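Cruciferin (Brassica napus, PDB 3KGL) probably serves as a seed storage protein, a nutrient reservoir of the 11S globulin family built from two cupin domains. Local coordinates at residues V46-E51 with Q163-D168; S67-G72 with L173-V178. One frame throughout, in Å; residues are numbered along the deposited sequence.

Contact 1 (V46-E51 with Q163-D168)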
# COMPACT_ATOMS: atom_id res chain seq x y z
N VAL A 46 -8.38 -7.08 -20.07
CA VAL A 46 -8.02 -7.93 -21.19
C VAL A 46 -9.15 -8.89 -21.47
O VAL A 46 -9.91 -9.23 -20.58
CB VAL A 46 -6.74 -8.76 -20.91
CG1 VAL A 46 -6.92 -9.57 -19.64
CG2 VAL A 46 -6.42 -9.68 -22.08
N ARG A 47 -9.26 -9.32 -22.72
CA ARG A 47 -10.29 -10.28 -23.09
C ARG A 47 -9.61 -11.39 -23.85
O ARG A 47 -8.95 -11.13 -24.84
CB ARG A 47 -11.34 -9.65 -23.98
CG ARG A 47 -12.31 -10.66 -24.56
CD ARG A 47 -12.92 -10.18 -25.86
NE ARG A 47 -13.95 -9.18 -25.65
CZ ARG A 47 -13.92 -7.95 -26.15
NH1 ARG A 47 -12.92 -7.55 -26.91
NH2 ARG A 47 -14.92 -7.12 -25.88
N TYR A 48 -9.75 -12.61 -23.36
CA TYR A 48 -9.34 -13.77 -24.13
C TYR A 48 -10.50 -14.13 -25.02
O TYR A 48 -11.62 -14.28 -24.52
CB TYR A 48 -9.07 -14.97 -23.21
CG TYR A 48 -8.00 -14.77 -22.17
CD1 TYR A 48 -6.94 -13.90 -22.38
CD2 TYR A 48 -8.03 -15.50 -20.98
CE1 TYR A 48 -5.95 -13.73 -21.42
CE2 TYR A 48 -7.06 -15.34 -20.03
CZ TYR A 48 -6.02 -14.46 -20.25
OH TYR A 48 -5.04 -14.32 -19.29
N ILE A 49 -10.26 -14.28 -26.32
CA ILE A 49 -11.28 -14.87 -27.20
C ILE A 49 -10.83 -16.20 -27.79
O ILE A 49 -10.13 -16.21 -28.81
CB ILE A 49 -11.66 -13.99 -28.37
CG1 ILE A 49 -11.76 -12.53 -27.94
CG2 ILE A 49 -12.96 -14.46 -28.89
CD1 ILE A 49 -12.59 -11.67 -28.86
N ILE A 50 -11.26 -17.30 -27.17
CA ILE A 50 -10.72 -18.62 -27.49
C ILE A 50 -11.62 -19.43 -28.42
O ILE A 50 -12.79 -19.66 -28.12
CB ILE A 50 -10.39 -19.43 -26.22
CG1 ILE A 50 -9.61 -18.56 -25.23
CG2 ILE A 50 -9.58 -20.66 -26.59
CD1 ILE A 50 -9.72 -19.02 -23.81
N GLU A 51 -11.05 -19.87 -29.54
CA GLU A 51 -11.80 -20.60 -30.57
C GLU A 51 -12.03 -22.03 -30.14
O GLU A 51 -11.77 -22.39 -29.00
CB GLU A 51 -11.06 -20.55 -31.91
CG GLU A 51 -11.15 -19.21 -32.62
CD GLU A 51 -12.59 -18.74 -32.84
OE1 GLU A 51 -13.53 -19.52 -32.53
OE2 GLU A 51 -12.78 -17.60 -33.32
N GLN A 163 -2.60 -20.21 -14.68
CA GLN A 163 -3.87 -20.72 -15.21
C GLN A 163 -3.85 -20.90 -16.72
O GLN A 163 -3.21 -20.13 -17.44
CB GLN A 163 -5.01 -19.76 -14.91
CG GLN A 163 -5.73 -20.04 -13.62
CD GLN A 163 -6.75 -18.97 -13.32
OE1 GLN A 163 -6.90 -18.02 -14.08
NE2 GLN A 163 -7.45 -19.11 -12.19
N TRP A 164 -4.57 -21.92 -17.19
CA TRP A 164 -4.74 -22.19 -18.62
C TRP A 164 -6.22 -22.47 -18.88
O TRP A 164 -6.91 -23.04 -18.04
CB TRP A 164 -3.89 -23.39 -19.06
CG TRP A 164 -4.16 -24.63 -18.25
CD1 TRP A 164 -3.47 -25.06 -17.15
CD2 TRP A 164 -5.21 -25.59 -18.45
NE1 TRP A 164 -4.02 -26.21 -16.67
CE2 TRP A 164 -5.09 -26.56 -17.44
CE3 TRP A 164 -6.24 -25.71 -19.39
CZ2 TRP A 164 -5.95 -27.64 -17.35
CZ3 TRP A 164 -7.10 -26.79 -19.29
CH2 TRP A 164 -6.95 -27.74 -18.28
N PHE A 165 -6.71 -22.06 -20.05
CA PHE A 165 -8.11 -22.29 -20.41
C PHE A 165 -8.24 -23.11 -21.70
O PHE A 165 -7.43 -22.96 -22.62
CB PHE A 165 -8.84 -20.96 -20.56
CG PHE A 165 -8.87 -20.15 -19.29
CD1 PHE A 165 -9.88 -20.35 -18.36
CD2 PHE A 165 -7.89 -19.21 -19.03
CE1 PHE A 165 -9.91 -19.61 -17.19
CE2 PHE A 165 -7.92 -18.47 -17.86
CZ PHE A 165 -8.92 -18.67 -16.94
N TYR A 166 -9.25 -23.97 -21.75
CA TYR A 166 -9.52 -24.79 -22.93
C TYR A 166 -10.98 -24.71 -23.34
O TYR A 166 -11.87 -24.88 -22.51
CB TYR A 166 -9.16 -26.27 -22.69
CG TYR A 166 -9.46 -27.18 -23.87
CD1 TYR A 166 -8.62 -27.23 -24.97
CD2 TYR A 166 -10.59 -27.99 -23.88
CE1 TYR A 166 -8.89 -28.06 -26.04
CE2 TYR A 166 -10.87 -28.82 -24.96
CZ TYR A 166 -10.01 -28.85 -26.04
OH TYR A 166 -10.27 -29.67 -27.12
N ASN A 167 -11.20 -24.46 -24.62
CA ASN A 167 -12.54 -24.50 -25.18
C ASN A 167 -12.88 -25.88 -25.75
O ASN A 167 -12.61 -26.16 -26.93
CB ASN A 167 -12.69 -23.43 -26.26
CG ASN A 167 -14.14 -23.22 -26.67
OD1 ASN A 167 -14.41 -22.70 -27.75
ND2 ASN A 167 -15.06 -23.63 -25.81
N ASP A 168 -13.45 -26.73 -24.90
CA ASP A 168 -14.01 -28.01 -25.31
C ASP A 168 -15.28 -27.72 -26.09
O ASP A 168 -15.81 -28.56 -26.82
CB ASP A 168 -14.36 -28.86 -24.08
CG ASP A 168 -15.40 -28.20 -23.17
OD1 ASP A 168 -15.48 -26.95 -23.16
OD2 ASP A 168 -16.15 -28.92 -22.46
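The rings of Tyr-48 and Phe-165 meet in the interior of the N-terminal cupin barrel, with Phe-165 CE2 lying at the edge of the tyrosine ring, near its plane, 3.9 Å from Tyr-48 CE2. Seen from the phenylalanine, the tyrosine comes in obliquely, and the two side chains are roughly perpendicular. Tyr-48 also stacks on the ring of Tyr-56, and its OH bonds to a bound glycerol, probably picked up from the crystallisation liquor. Further along, Ile-50 reaches across with its CD1, which rests 3.9 Å from Phe-165 CB. With chi1 at -47°, its other branch, CG2, is anti to the backbone N and lies 4.2 Å from Asn-167 CB. The Asn-167 side chain runs antiparallel alongside that of Ile-50 and lies against the backbone carbonyl of Glu-51. Replacing Asn-167 by alanine takes away the amide beside the Glu-51 carbonyl and would probably open a gap there, leaving just CB against Ile-50. The two strands belong to different sheets: 43-50 runs beside 173-180, whereas 162-166 pairs with 54-61 and with 73-79, from which Met-76 also touches Phe-165.

Contact 2 (S67-G72 with L173-V178)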
# COMPACT_ATOMS: atom_id res chain seq x y z
N SER A 67 -11.33 -12.88 -13.11
CA SER A 67 -11.78 -13.20 -14.46
C SER A 67 -13.29 -13.42 -14.46
O SER A 67 -13.85 -13.83 -13.45
CB SER A 67 -11.07 -14.45 -14.99
OG SER A 67 -9.65 -14.34 -14.97
N PHE A 68 -13.93 -13.14 -15.60
CA PHE A 68 -15.35 -13.43 -15.81
C PHE A 68 -15.50 -14.12 -17.17
O PHE A 68 -14.83 -13.75 -18.13
CB PHE A 68 -16.16 -12.15 -15.77
CG PHE A 68 -17.65 -12.36 -15.88
CD1 PHE A 68 -18.41 -12.64 -14.77
CD2 PHE A 68 -18.28 -12.23 -17.11
CE1 PHE A 68 -19.78 -12.81 -14.88
CE2 PHE A 68 -19.64 -12.41 -17.24
CZ PHE A 68 -20.40 -12.70 -16.12
N VAL A 69 -16.36 -15.13 -17.23
CA VAL A 69 -16.62 -15.81 -18.49
C VAL A 69 -17.89 -15.20 -19.07
O VAL A 69 -18.95 -15.30 -18.47
CB VAL A 69 -16.81 -17.33 -18.31
CG1 VAL A 69 -15.49 -18.00 -17.97
CG2 VAL A 69 -17.79 -17.58 -17.21
N ALA A 70 -17.75 -14.53 -20.20
CA ALA A 70 -18.84 -13.71 -20.74
C ALA A 70 -19.65 -14.48 -21.75
O ALA A 70 -20.88 -14.36 -21.78
CB ALA A 70 -18.29 -12.45 -21.36
N LYS A 71 -18.96 -15.26 -22.57
CA LYS A 71 -19.59 -16.11 -23.57
C LYS A 71 -18.88 -17.45 -23.58
O LYS A 71 -17.66 -17.51 -23.68
CB LYS A 71 -19.51 -15.50 -24.99
CG LYS A 71 -19.58 -13.97 -25.06
CD LYS A 71 -20.00 -13.46 -26.45
CE LYS A 71 -21.52 -13.42 -26.57
NZ LYS A 71 -22.20 -12.98 -25.30
N GLY A 72 -19.64 -18.53 -23.49
CA GLY A 72 -19.06 -19.82 -23.81
C GLY A 72 -18.96 -20.74 -22.62
O GLY A 72 -19.59 -20.52 -21.59
N LEU A 173 -15.28 -19.35 -26.65
CA LEU A 173 -15.23 -19.11 -25.22
C LEU A 173 -14.59 -17.76 -24.96
O LEU A 173 -13.47 -17.50 -25.41
CB LEU A 173 -14.41 -20.20 -24.54
CG LEU A 173 -13.96 -19.93 -23.11
CD1 LEU A 173 -15.14 -19.96 -22.15
CD2 LEU A 173 -12.93 -20.96 -22.74
N VAL A 174 -15.30 -16.89 -24.25
CA VAL A 174 -14.82 -15.53 -24.02
C VAL A 174 -14.61 -15.29 -22.55
O VAL A 174 -15.57 -15.20 -21.79
CB VAL A 174 -15.79 -14.46 -24.57
CG1 VAL A 174 -15.38 -13.10 -24.09
CG2 VAL A 174 -15.81 -14.48 -26.08
N ILE A 175 -13.35 -15.20 -22.13
CA ILE A 175 -13.07 -14.77 -20.78
C ILE A 175 -12.64 -13.30 -20.80
O ILE A 175 -11.93 -12.86 -21.71
CB ILE A 175 -12.00 -15.66 -20.05
CG1 ILE A 175 -12.41 -17.13 -20.01
CG2 ILE A 175 -11.83 -15.21 -18.61
CD1 ILE A 175 -11.72 -18.00 -21.03
N VAL A 176 -13.12 -12.55 -19.81
CA VAL A 176 -12.78 -11.15 -19.61
C VAL A 176 -12.14 -11.00 -18.22
O VAL A 176 -12.59 -11.62 -17.26
CB VAL A 176 -14.05 -10.31 -19.79
CG1 VAL A 176 -14.27 -9.36 -18.63
CG2 VAL A 176 -14.00 -9.58 -21.13
N SER A 177 -11.06 -10.20 -18.12
CA SER A 177 -10.21 -10.17 -16.92
C SER A 177 -9.76 -8.77 -16.51
O SER A 177 -9.33 -7.99 -17.35
CB SER A 177 -8.93 -11.01 -17.12
OG SER A 177 -9.18 -12.40 -17.19
N VAL A 178 -9.83 -8.46 -15.21
CA VAL A 178 -9.19 -7.24 -14.71
C VAL A 178 -7.86 -7.59 -14.06
O VAL A 178 -7.72 -8.62 -13.41
CB VAL A 178 -10.07 -6.47 -13.68
CG1 VAL A 178 -10.21 -7.25 -12.41
CG2 VAL A 178 -9.47 -5.09 -13.38
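Ser-67 and Ser-177 both carry OG anti to the carbonyl carbon (chi1 -56° and -69°), which brings the two hydroxyls together in a hydrogen bond across a non-hydrogen-bonded pair of an antiparallel cupin sheet. Ile-175 has CG2 anti to its backbone N, setting that methyl 3.8 Å from Ser-67 CB, while its side chain lies alongside that of Val-69, CG1 touching CG1. These four residues share one face of the sheet. Phe-68 and Val-176 project from the other face and reach Phe-400 on strand 394-401, in the second cupin range. Their backbones form a hydrogen-bonded pair, joined by bonds both ways, Phe-68 N to Val-176 O and Val-176 N to Phe-68 O. Beyond Val-69 the register slips by one residue in a classic beta bulge: two residues, Ala-70 and Lys-71, stand opposite the single Val-174. The two branches of Val-174 meet the bulge residues on the same flank, CG1 at Ala-70 CB (4.0 Å) and CG2 at Lys-71 CG (3.9 Å). At the end of the pairing, Leu-173 CD1 lies 3.9 Å from the backbone at Gly-72 C. The Val-174 carbonyl O serves both bulge amides, taking a bond of 2.8 Å from Ala-70 N and a weak one of 3.5 Å from Lys-71 N.

From the N terminus the chain first lays down 46-51, then 67-72, before returning as 163-168 and finally 173-178. Contact 1 therefore closes a loop of 111 intervening residues and contact 2 one of 100, and the two loops cross, since their segments alternate. Strand 173-180 follows 162-166 in the chain and settles between 43-50 and 65-71, so three of the four segments belong to one sheet. Contact 2 joins neighbours within that sheet; contact 1 ties it to the facing one. The contacts touch directly: Tyr-48 N probably bonds to Ile-175 O and Ile-50 N to Leu-173 O, and Ile-50 CD1 packs on Ile-175 CD1.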